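Local structure of allantoin racemase (Pseudomonas fluorescens, 5LG5) at residues Ala109-Thr115 against Cys136-Ser142; Met157-Val161 against Gln189-Arg193; Glu174-Leu178 against Val196-Asp200; Met183-Asp187 against Val199-Thr203. The protein interconverts the two enantiomers of allantoin, and probably those of other 5-monosubstituted hydantoins, as a member of the HyuE racemase family. All coordinates share one frame; numbering follows the deposited sequence.

Interaction 1. Residues Ala109-Thr115 against Cys136-Ser142; sequences AYSVVTT and CASVRAS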
loop_
_atom_site.group_PDB
_atom_site.type_symbol
_atom_site.label_atom_id
_atom_site.label_comp_id
_atom_site.label_asym_id
_atom_site.label_seq_id
_atom_site.Cartn_x
_atom_site.Cartn_y
_atom_site.Cartn_z
ATOM N N ALA E 109 -4.144 -17.408 -2.491
ATOM C CA ALA E 109 -2.805 -16.960 -2.127
ATOM C C ALA E 109 -1.787 -18.030 -2.505
ATOM O O ALA E 109 -2.104 -19.230 -2.473
ATOM C CB ALA E 109 -2.737 -16.646 -0.611
ATOM N N TYR E 110 -0.580 -17.605 -2.889
ATOM C CA TYR E 110 0.488 -18.552 -3.225
ATOM C C TYR E 110 1.699 -18.312 -2.324
ATOM O O TYR E 110 1.886 -17.215 -1.801
ATOM C CB TYR E 110 0.889 -18.459 -4.711
ATOM C CG TYR E 110 1.632 -17.181 -5.052
ATOM C CD1 TYR E 110 0.947 -16.057 -5.479
ATOM C CD2 TYR E 110 3.014 -17.096 -4.932
ATOM C CE1 TYR E 110 1.607 -14.886 -5.772
ATOM C CE2 TYR E 110 3.689 -15.922 -5.237
ATOM C CZ TYR E 110 2.969 -14.829 -5.655
ATOM O OH TYR E 110 3.616 -13.664 -5.953
ATOM N N SER E 111 2.518 -19.341 -2.137
ATOM C CA SER E 111 3.798 -19.168 -1.455
ATOM C C SER E 111 4.920 -19.670 -2.335
ATOM O O SER E 111 4.739 -20.570 -3.155
ATOM C CB SER E 111 3.842 -19.875 -0.085
ATOM O OG SER E 111 3.124 -19.154 0.904
ATOM N N VAL E 112 6.077 -19.054 -2.190
ATOM C CA VAL E 112 7.241 -19.477 -2.922
ATOM C C VAL E 112 8.181 -20.197 -1.977
ATOM O O VAL E 112 8.458 -19.710 -0.888
ATOM C CB VAL E 112 7.955 -18.259 -3.546
ATOM C CG1 VAL E 112 9.175 -18.707 -4.348
ATOM C CG2 VAL E 112 6.972 -17.459 -4.417
ATOM N N VAL E 113 8.660 -21.363 -2.380
ATOM C CA VAL E 113 9.670 -22.045 -1.593
ATOM C C VAL E 113 10.977 -21.949 -2.339
ATOM O O VAL E 113 11.091 -22.439 -3.460
ATOM C CB VAL E 113 9.344 -23.525 -1.332
ATOM C CG1 VAL E 113 10.510 -24.176 -0.606
ATOM C CG2 VAL E 113 8.047 -23.660 -0.532
ATOM N N THR E 114 11.960 -21.291 -1.741
ATOM C CA THR E 114 13.234 -21.136 -2.428
ATOM C C THR E 114 14.307 -21.924 -1.690
ATOM O O THR E 114 13.998 -22.775 -0.839
ATOM C CB THR E 114 13.632 -19.629 -2.609
ATOM O OG1 THR E 114 14.799 -19.511 -3.437
ATOM C CG2 THR E 114 13.879 -18.948 -1.272
ATOM N N THR E 115 15.557 -21.628 -2.035
ATOM C CA THR E 115 16.727 -22.326 -1.528
ATOM C C THR E 115 17.232 -21.725 -0.230
ATOM O O THR E 115 16.912 -22.201 0.863
ATOM C CB THR E 115 17.849 -22.239 -2.561
ATOM O OG1 THR E 115 17.923 -20.888 -3.054
ATOM C CG2 THR E 115 17.559 -23.187 -3.718
ATOM N N CYS E 136 0.856 -13.077 -2.627
ATOM C CA CYS E 136 1.882 -13.953 -2.083
ATOM C C CYS E 136 1.728 -14.093 -0.564
ATOM O O CYS E 136 1.847 -13.114 0.179
ATOM C CB CYS E 136 3.281 -13.441 -2.447
ATOM S SG CYS E 136 4.600 -14.533 -1.883
ATOM N N ALA E 137 1.446 -15.308 -0.103
ATOM C CA ALA E 137 1.325 -15.561 1.332
ATOM C C ALA E 137 2.691 -15.527 2.040
ATOM O O ALA E 137 2.788 -15.126 3.202
ATOM C CB ALA E 137 0.622 -16.888 1.585
ATOM N N SER E 138 3.736 -15.955 1.335
ATOM C CA SER E 138 5.087 -15.963 1.881
ATOM C C SER E 138 6.098 -16.432 0.849
ATOM O O SER E 138 5.758 -17.097 -0.137
ATOM C CB SER E 138 5.171 -16.866 3.121
ATOM O OG SER E 138 4.775 -18.193 2.821
ATOM N N VAL E 139 7.350 -16.063 1.081
ATOM C CA VAL E 139 8.464 -16.653 0.372
ATOM C C VAL E 139 9.305 -17.346 1.414
ATOM O O VAL E 139 9.770 -16.710 2.361
ATOM C CB VAL E 139 9.292 -15.582 -0.353
ATOM C CG1 VAL E 139 10.531 -16.220 -1.057
ATOM C CG2 VAL E 139 8.407 -14.836 -1.328
ATOM N N ARG E 140 9.476 -18.653 1.268
ATOM C CA ARG E 140 10.168 -19.437 2.282
ATOM C C ARG E 140 11.382 -20.145 1.724
ATOM O O ARG E 140 11.367 -20.633 0.590
ATOM C CB ARG E 140 9.233 -20.483 2.878
ATOM C CG ARG E 140 8.106 -19.914 3.683
ATOM C CD ARG E 140 7.365 -21.031 4.371
ATOM N NE ARG E 140 6.599 -20.517 5.489
ATOM C CZ ARG E 140 6.951 -20.684 6.754
ATOM N NH1 ARG E 140 8.039 -21.384 7.046
ATOM N NH2 ARG E 140 6.199 -20.171 7.716
ATOM N N ALA E 141 12.415 -20.243 2.548
ATOM C CA ALA E 141 13.639 -20.908 2.141
ATOM C C ALA E 141 13.707 -22.315 2.722
ATOM O O ALA E 141 13.474 -22.517 3.905
ATOM C CB ALA E 141 14.855 -20.093 2.582
ATOM N N SER E 142 14.053 -23.281 1.887
ATOM C CA SER E 142 14.228 -24.646 2.355
ATOM C C SER E 142 15.488 -24.753 3.217
ATOM O O SER E 142 15.581 -25.624 4.076
ATOM C CB SER E 142 14.285 -25.601 1.164
ATOM O OG SER E 142 15.424 -25.337 0.379
#
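The Tyr110 ring lies against Cys136, whose CA sits over one face, 3.9 Å from the ring centroid, in a CH-pi contact. The sulfur approaches obliquely, with Cys136 SG 4.4 Å from the centroid of the Tyr110 ring. Tyr110 chi1 (71°) places CG between its own N and carbonyl carbon, standing the ring up over the neighbouring strand, and its OH bonds to Leu132 O. On the same face the branched Val112 and Val139 pack side by side, Val112 CB meeting Val139 CG2 at 4.1 Å, while the small Ala141 fits its CB against Thr115 O and Thr114 CG2. The other face is polar at one end: Ser111 OG donates to Ser138 OG at 2.7 Å, and Ser138 OG is bonded in turn to Asp171. These strands are the two arms of a parallel beta-alpha-beta unit joined through helix 120-129, with Val112 N bonded to Ser138 O at 2.9 Å and Arg140 N to Val112 O in a nearly straight line (N-H...O 174°). Between the Tyr110-Cys136 and Val112-Val139 pairs, Ala137 is an extra residue in a helical backbone conformation, an offset consistent with a beta bulge. Where the strands end, Thr114 O accepts two bonds from one residue, Ser142 N at 2.8 Å and Ser142 OG at 3.2 Å. Thr114 OG1 turns to Gly179 O and Thr119. Further out, helix 120-129 packs on Tyr110, Thr114 and Val139, and helix 153-171 covers Val113, while the extended Arg140 side chain runs out to a salt bridge with Asp171 and a hydrogen bond with Gln163.

Interaction 2. Residues Met157-Val161 against Gln189-Arg193; sequences MEAIV and QIRQR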
loop_
_atom_site.group_PDB
_atom_site.type_symbol
_atom_site.label_atom_id
_atom_site.label_comp_id
_atom_site.label_asym_id
_atom_site.label_seq_id
_atom_site.Cartn_x
_atom_site.Cartn_y
_atom_site.Cartn_z
ATOM N N MET E 157 14.481 -32.463 -1.161
ATOM C CA MET E 157 13.055 -32.611 -1.376
ATOM C C MET E 157 12.288 -32.494 -0.054
ATOM O O MET E 157 11.255 -31.824 0.028
ATOM C CB MET E 157 12.791 -33.946 -2.074
ATOM C CG MET E 157 11.337 -34.346 -2.149
ATOM S SD MET E 157 10.237 -33.226 -3.036
ATOM C CE MET E 157 10.983 -33.265 -4.659
ATOM N N GLU E 158 12.794 -33.152 0.982
ATOM C CA GLU E 158 12.167 -33.071 2.290
ATOM C C GLU E 158 12.154 -31.650 2.864
ATOM O O GLU E 158 11.144 -31.216 3.424
ATOM C CB GLU E 158 12.851 -34.040 3.260
ATOM C CG GLU E 158 12.058 -34.321 4.518
ATOM C CD GLU E 158 10.622 -34.764 4.265
ATOM O OE1 GLU E 158 10.369 -35.539 3.316
ATOM O OE2 GLU E 158 9.737 -34.337 5.038
ATOM N N ALA E 159 13.263 -30.931 2.728
ATOM C CA ALA E 159 13.342 -29.561 3.232
ATOM C C ALA E 159 12.346 -28.654 2.507
ATOM O O ALA E 159 11.722 -27.780 3.120
ATOM C CB ALA E 159 14.753 -29.024 3.087
ATOM N N ILE E 160 12.203 -28.872 1.204
ATOM C CA ILE E 160 11.262 -28.114 0.401
ATOM C C ILE E 160 9.840 -28.455 0.853
ATOM O O ILE E 160 9.037 -27.558 1.129
ATOM C CB ILE E 160 11.431 -28.415 -1.107
ATOM C CG1 ILE E 160 12.804 -27.972 -1.610
ATOM C CG2 ILE E 160 10.314 -27.770 -1.929
ATOM C CD1 ILE E 160 13.086 -28.402 -3.049
ATOM N N VAL E 161 9.544 -29.753 0.975
ATOM C CA VAL E 161 8.215 -30.179 1.430
ATOM C C VAL E 161 7.860 -29.585 2.781
ATOM O O VAL E 161 6.732 -29.107 2.957
ATOM C CB VAL E 161 8.043 -31.745 1.440
ATOM C CG1 VAL E 161 6.774 -32.186 2.175
ATOM C CG2 VAL E 161 8.079 -32.311 0.017
ATOM N N GLN E 189 5.931 -34.245 -7.214
ATOM C CA GLN E 189 6.194 -34.926 -5.958
ATOM C C GLN E 189 5.727 -34.079 -4.772
ATOM O O GLN E 189 5.148 -34.602 -3.815
ATOM C CB GLN E 189 7.689 -35.257 -5.839
ATOM C CG GLN E 189 8.250 -36.046 -7.017
ATOM C CD GLN E 189 9.215 -35.241 -7.870
ATOM O OE1 GLN E 189 8.825 -34.265 -8.517
ATOM N NE2 GLN E 189 10.483 -35.650 -7.882
ATOM N N ILE E 190 5.985 -32.772 -4.835
ATOM C CA ILE E 190 5.548 -31.835 -3.788
ATOM C C ILE E 190 4.027 -31.741 -3.722
ATOM O O ILE E 190 3.448 -31.680 -2.630
ATOM C CB ILE E 190 6.172 -30.433 -3.994
ATOM C CG1 ILE E 190 7.693 -30.539 -3.955
ATOM C CG2 ILE E 190 5.692 -29.456 -2.929
ATOM C CD1 ILE E 190 8.388 -29.339 -4.521
ATOM N N ARG E 191 3.385 -31.706 -4.892
ATOM C CA ARG E 191 1.920 -31.705 -4.966
ATOM C C ARG E 191 1.345 -32.920 -4.249
ATOM O O ARG E 191 0.435 -32.799 -3.421
ATOM C CB ARG E 191 1.440 -31.724 -6.418
ATOM C CG ARG E 191 -0.084 -31.785 -6.554
ATOM C CD ARG E 191 -0.475 -32.295 -7.935
ATOM N NE ARG E 191 0.251 -33.536 -8.215
ATOM C CZ ARG E 191 0.790 -33.852 -9.388
ATOM N NH1 ARG E 191 0.670 -33.029 -10.425
ATOM N NH2 ARG E 191 1.443 -35.003 -9.527
ATOM N N GLN E 192 1.881 -34.090 -4.580
ATOM C CA GLN E 192 1.430 -35.342 -3.985
ATOM C C GLN E 192 1.638 -35.329 -2.479
ATOM O O GLN E 192 0.818 -35.836 -1.718
ATOM C CB GLN E 192 2.152 -36.535 -4.619
ATOM C CG GLN E 192 1.608 -36.946 -5.980
ATOM C CD GLN E 192 0.126 -37.317 -5.941
ATOM O OE1 GLN E 192 -0.752 -36.446 -5.967
ATOM N NE2 GLN E 192 -0.154 -38.614 -5.832
ATOM N N ARG E 193 2.740 -34.715 -2.063
ATOM C CA ARG E 193 3.128 -34.673 -0.664
ATOM C C ARG E 193 2.372 -33.588 0.126
ATOM O O ARG E 193 2.250 -33.691 1.345
ATOM C CB ARG E 193 4.659 -34.524 -0.571
ATOM C CG ARG E 193 5.419 -35.832 -0.892
ATOM C CD ARG E 193 6.943 -35.652 -1.063
ATOM N NE ARG E 193 7.743 -35.704 0.172
ATOM C CZ ARG E 193 9.030 -36.056 0.204
ATOM N NH1 ARG E 193 9.628 -36.449 -0.915
ATOM N NH2 ARG E 193 9.706 -36.084 1.349
#
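Arg193 crosses Val161 at about a right angle, its CB, CD and NE all near the CG2 methyl. Its CB begins beside the valine, 4.1 Å from Val161 CG2. The chain then passes over the same methyl, bringing Arg193 CD to 3.7 Å from Val161 CG2. A bend at chi3 (86°) turns the guanidinium so that this methyl faces one side of the flat group, with Arg193 NE 3.4 Å from Val161 CG2. Beyond it, CZ and NH1 come against Met157 CG, which approaches obliquely. At the edge of the guanidinium, near its plane, Glu158 OE1 faces Arg193 NH2, consistent with a salt bridge; the modelled separation is too short to be trusted, so its detail is doubtful. Met157 carries the contact on from the arginine into the apolar interior: bent at chi2 and chi3, it sets SD 3.8 Å from Ile190 CG1 and lets its methyl CE touch Gln189 CB at 4.0 Å. Deeper still, Ile160 CG2 meets Ile190 CD1 at 3.6 Å, the two isoleucines also crossing steeply, and behind them Ile190 rests on Val198. The contact joins two helices on one side of the sheet, 153-171 and 187-194, whose short axes pass 10.5 Å apart at 51°. A flexible methionine fits such a separation because it can bend to fill the space between them. The chemistry is therefore graded: branched aliphatic groups seal the buried side, while at the exposed rim opposite charges face each other and the arginine lays CD and NE over a valine methyl.

Interaction 3. Residues Glu174-Leu178 against Val196-Asp200; sequences EVICL and VPVVD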
loop_
_atom_site.group_PDB
_atom_site.type_symbol
_atom_site.label_atom_id
_atom_site.label_comp_id
_atom_site.label_asym_id
_atom_site.label_seq_id
_atom_site.Cartn_x
_atom_site.Cartn_y
_atom_site.Cartn_z
ATOM N N GLU E 174 -2.257 -21.490 -0.785
ATOM C CA GLU E 174 -3.159 -22.455 -1.386
ATOM C C GLU E 174 -2.488 -23.083 -2.582
ATOM O O GLU E 174 -2.931 -24.108 -3.104
ATOM C CB GLU E 174 -4.462 -21.778 -1.782
ATOM C CG GLU E 174 -5.117 -21.104 -0.594
ATOM C CD GLU E 174 -6.473 -20.556 -0.911
ATOM O OE1 GLU E 174 -6.893 -20.669 -2.087
ATOM O OE2 GLU E 174 -7.123 -20.022 0.020
ATOM N N VAL E 175 -1.407 -22.446 -3.011
ATOM C CA VAL E 175 -0.606 -22.929 -4.119
ATOM C C VAL E 175 0.858 -22.752 -3.778
ATOM O O VAL E 175 1.240 -21.774 -3.121
ATOM C CB VAL E 175 -0.931 -22.166 -5.432
ATOM C CG1 VAL E 175 -0.101 -22.711 -6.602
ATOM C CG2 VAL E 175 -2.421 -22.249 -5.753
ATOM N N ILE E 176 1.679 -23.702 -4.209
ATOM C CA ILE E 176 3.108 -23.589 -3.993
ATOM C C ILE E 176 3.802 -23.297 -5.303
ATOM O O ILE E 176 3.508 -23.929 -6.311
ATOM C CB ILE E 176 3.698 -24.875 -3.406
ATOM C CG1 ILE E 176 3.011 -25.211 -2.077
ATOM C CG2 ILE E 176 5.183 -24.715 -3.232
ATOM C CD1 ILE E 176 3.292 -24.214 -0.950
ATOM N N CYS E 177 4.695 -22.310 -5.298
ATOM C CA CYS E 177 5.586 -22.077 -6.430
ATOM C C CYS E 177 6.988 -22.553 -6.107
ATOM O O CYS E 177 7.513 -22.244 -5.039
ATOM C CB CYS E 177 5.636 -20.582 -6.805
ATOM S SG CYS E 177 4.073 -19.880 -7.370
ATOM N N LEU E 178 7.583 -23.316 -7.016
ATOM C CA LEU E 178 9.002 -23.643 -6.915
ATOM C C LEU E 178 9.801 -22.354 -7.037
ATOM O O LEU E 178 9.547 -21.546 -7.934
ATOM C CB LEU E 178 9.398 -24.614 -8.021
ATOM C CG LEU E 178 8.597 -25.918 -7.956
ATOM C CD1 LEU E 178 9.133 -26.938 -8.954
ATOM C CD2 LEU E 178 8.609 -26.480 -6.546
ATOM N N VAL E 196 -1.815 -29.620 -2.626
ATOM C CA VAL E 196 -2.163 -28.351 -3.289
ATOM C C VAL E 196 -1.479 -28.257 -4.662
ATOM O O VAL E 196 -0.507 -28.972 -4.907
ATOM C CB VAL E 196 -1.809 -27.124 -2.404
ATOM C CG1 VAL E 196 -2.416 -27.279 -1.030
ATOM C CG2 VAL E 196 -0.297 -26.940 -2.308
ATOM N N PRO E 197 -1.996 -27.405 -5.573
ATOM C CA PRO E 197 -1.295 -27.242 -6.858
ATOM C C PRO E 197 0.114 -26.696 -6.661
ATOM O O PRO E 197 0.313 -25.816 -5.830
ATOM C CB PRO E 197 -2.141 -26.198 -7.601
ATOM C CG PRO E 197 -3.491 -26.228 -6.924
ATOM C CD PRO E 197 -3.198 -26.554 -5.486
ATOM N N VAL E 198 1.078 -27.223 -7.408
ATOM C CA VAL E 198 2.442 -26.727 -7.318
ATOM C C VAL E 198 2.845 -26.254 -8.692
ATOM O O VAL E 198 2.689 -26.979 -9.672
ATOM C CB VAL E 198 3.427 -27.802 -6.827
ATOM C CG1 VAL E 198 4.821 -27.217 -6.699
ATOM C CG2 VAL E 198 2.977 -28.357 -5.491
ATOM N N VAL E 199 3.338 -25.026 -8.777
ATOM C CA VAL E 199 3.681 -24.474 -10.075
ATOM C C VAL E 199 5.191 -24.473 -10.270
ATOM O O VAL E 199 5.938 -24.035 -9.405
ATOM C CB VAL E 199 3.105 -23.061 -10.257
ATOM C CG1 VAL E 199 3.420 -22.542 -11.645
ATOM C CG2 VAL E 199 1.602 -23.092 -10.056
ATOM N N ASP E 200 5.618 -25.013 -11.404
ATOM C CA ASP E 200 7.005 -24.991 -11.825
ATOM C C ASP E 200 7.143 -23.820 -12.785
ATOM O O ASP E 200 6.577 -23.850 -13.885
ATOM C CB ASP E 200 7.361 -26.307 -12.543
ATOM C CG ASP E 200 8.832 -26.389 -12.957
ATOM O OD1 ASP E 200 9.584 -25.399 -12.807
ATOM O OD2 ASP E 200 9.226 -27.447 -13.492
#
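Ile176 and Val198 pair side by side in the closing step of a beta-alpha-beta unit, where strand 175-179 returns through helix 187-194 to the short strand 198-199. Three backbone bonds set the parallel register: Ile176 N to Pro197 O at 3.0 Å, Val199 N to Ile176 O at 2.7 Å, and Leu178 N to Val199 O at 3.0 Å. This strand lies at the end of a four-stranded parallel sheet within the chain, and beta-branched residues line both faces. On one face Val175 CG1 meets Val199 CG2 at 3.9 Å beneath Ala103 of helix 95-103. On the other, Ile176 has CG1 anti to its carbonyl carbon (chi1 -58°), which carries that branch to 3.7 Å from Val196 CG2, under helix 153-171. Leu178 forks near the strand's C-terminal end: its CD2 reaches Val198 CG1 at 3.9 Å, crossing it at about a right angle, and also packs on Ile190, while its CD1 lies 4.1 Å from Asp200 CG. With an alanine at Leu178 both methyl branches are gone, which would probably leave Val198 CG1 and Ile190 CD1 without the methyl that fills the space beside them. At the other end of the contact, Glu174 O sits 3.3 Å from Val196 CB. Proline, having no N-H, offers this oxygen only its CD, so the ladder has no bond there, and the oxygen accepts from Ser220 of the second subunit instead. The Glu174 carboxylate reaches Thr224 of that subunit, while Ile222 and Ser218 of the same neighbour pack on Val196 and Pro197.

Interaction 4. Residues Met183-Asp187 against Val199-Thr203; sequences MAGLD and VDGVT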
loop_
_atom_site.group_PDB
_atom_site.type_symbol
_atom_site.label_atom_id
_atom_site.label_comp_id
_atom_site.label_asym_id
_atom_site.label_seq_id
_atom_site.Cartn_x
_atom_site.Cartn_y
_atom_site.Cartn_z
ATOM N N MET E 183 14.904 -26.363 -9.357
ATOM C CA MET E 183 13.819 -27.166 -8.798
ATOM C C MET E 183 12.889 -27.680 -9.899
ATOM O O MET E 183 11.926 -28.402 -9.620
ATOM C CB MET E 183 13.019 -26.367 -7.775
ATOM C CG MET E 183 13.726 -26.182 -6.437
ATOM S SD MET E 183 12.661 -25.229 -5.344
ATOM C CE MET E 183 13.778 -24.880 -3.975
ATOM N N ALA E 184 13.166 -27.296 -11.143
ATOM C CA ALA E 184 12.305 -27.690 -12.262
ATOM C C ALA E 184 11.971 -29.184 -12.231
ATOM O O ALA E 184 12.857 -30.013 -12.024
ATOM C CB ALA E 184 12.946 -27.320 -13.600
ATOM N N GLY E 185 10.681 -29.502 -12.360
ATOM C CA GLY E 185 10.206 -30.871 -12.479
ATOM C C GLY E 185 9.830 -31.521 -11.167
ATOM O O GLY E 185 9.306 -32.636 -11.138
ATOM N N LEU E 186 10.022 -30.784 -10.082
ATOM C CA LEU E 186 9.904 -31.357 -8.754
ATOM C C LEU E 186 8.487 -31.136 -8.211
ATOM O O LEU E 186 8.158 -31.566 -7.094
ATOM C CB LEU E 186 10.960 -30.736 -7.831
ATOM C CG LEU E 186 12.149 -31.592 -7.380
ATOM C CD1 LEU E 186 12.640 -32.525 -8.487
ATOM C CD2 LEU E 186 13.286 -30.710 -6.887
ATOM N N ASP E 187 7.655 -30.473 -9.017
ATOM C CA ASP E 187 6.353 -30.023 -8.549
ATOM C C ASP E 187 5.435 -31.177 -8.212
ATOM O O ASP E 187 4.709 -31.139 -7.217
ATOM C CB ASP E 187 5.629 -29.169 -9.583
ATOM C CG ASP E 187 5.987 -29.523 -11.010
ATOM O OD1 ASP E 187 7.158 -29.862 -11.325
ATOM O OD2 ASP E 187 5.039 -29.535 -11.825
ATOM N N VAL E 199 3.338 -25.026 -8.777
ATOM C CA VAL E 199 3.681 -24.474 -10.075
ATOM C C VAL E 199 5.191 -24.473 -10.270
ATOM O O VAL E 199 5.938 -24.035 -9.405
ATOM C CB VAL E 199 3.105 -23.061 -10.257
ATOM C CG1 VAL E 199 3.420 -22.542 -11.645
ATOM C CG2 VAL E 199 1.602 -23.092 -10.056
ATOM N N ASP E 200 5.618 -25.013 -11.404
ATOM C CA ASP E 200 7.005 -24.991 -11.825
ATOM C C ASP E 200 7.143 -23.820 -12.785
ATOM O O ASP E 200 6.577 -23.850 -13.885
ATOM C CB ASP E 200 7.361 -26.307 -12.543
ATOM C CG ASP E 200 8.832 -26.389 -12.957
ATOM O OD1 ASP E 200 9.584 -25.399 -12.807
ATOM O OD2 ASP E 200 9.226 -27.447 -13.492
ATOM N N GLY E 201 7.892 -22.802 -12.366
ATOM C CA GLY E 201 8.070 -21.598 -13.161
ATOM C C GLY E 201 8.621 -21.890 -14.541
ATOM O O GLY E 201 8.327 -21.191 -15.506
ATOM N N VAL E 202 9.444 -22.921 -14.647
ATOM C CA VAL E 202 9.984 -23.261 -15.950
ATOM C C VAL E 202 8.888 -23.660 -16.945
ATOM O O VAL E 202 8.818 -23.115 -18.045
ATOM C CB VAL E 202 11.020 -24.377 -15.847
ATOM C CG1 VAL E 202 11.391 -24.880 -17.246
ATOM C CG2 VAL E 202 12.241 -23.864 -15.101
ATOM N N THR E 203 8.042 -24.611 -16.563
ATOM C CA THR E 203 7.007 -25.080 -17.465
ATOM C C THR E 203 5.901 -24.061 -17.591
ATOM O O THR E 203 5.299 -23.922 -18.649
ATOM C CB THR E 203 6.439 -26.443 -17.050
ATOM O OG1 THR E 203 5.997 -26.380 -15.684
ATOM C CG2 THR E 203 7.510 -27.526 -17.210
HETATM O O HOH W 1 4.941 -28.673 -14.780
#
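With CG anti to the backbone N (chi1 -177°), Asp200 extends its carboxylate into the turn at Ala184 and Gly185, where OD2 accepts from Gly185 N at 2.8 Å. The N-H comes from above the carboxylate plane, 51° out of it; the bond is also bent. The other oxygen serves the residue's own chain: Asp200 OD1 takes Val202 N at 3.1 Å, from the opposite face, making Asp200 the N-cap of helix 201-214. The turn, Met183 to Leu186, is type II and closed by Leu186 N to Met183 O; its third position needs a positive phi (92°), and glycine fits because a CB there would press on the preceding carbonyl oxygen. Ala184 CA lies against the same face as Gly185 N, 3.3 Å from Asp200 OD2, while the alanine's small CB touches Val202 CG2 at 3.8 Å. A leucine in place of Asp200 has no acceptor, and would probably leave both Gly185 N and Val202 N without their mate and the turn free to drift from the helix start. Asp187 brings a second carboxylate near, its OD1 3.8 Å from Asp200 OD2. A water bridges past the pair, donating to Asp187 OD2 at 3.1 Å and standing 2.7 Å from Thr203 OG1. Like charges so close are likely to repel, a cost that the backbone N-H groups, the helix's N-terminal end and the water probably help to repay.

Interactions 1 and 3 belong to one parallel sheet, since strands 110-114 and 175-179 are neighbours and Ser111 O probably bonds to Cys177 N between them. Both rely on backbone hydrogen bonds, but interaction 3 is the more buried and also meets the second subunit, which interaction 1 does not. Interaction 2 is helix packing laid over that sheet, part buried and part exposed, with its charged pair at the surface; Ile160 CG2 rests on Val113 and Ile190 on Leu178 and Val198. Interaction 4 shares Val199 and Asp200 with interaction 3 and lies nearest the chain's centre, held by a carboxylate and a water, where Met183 also touches interactions 1 and 2.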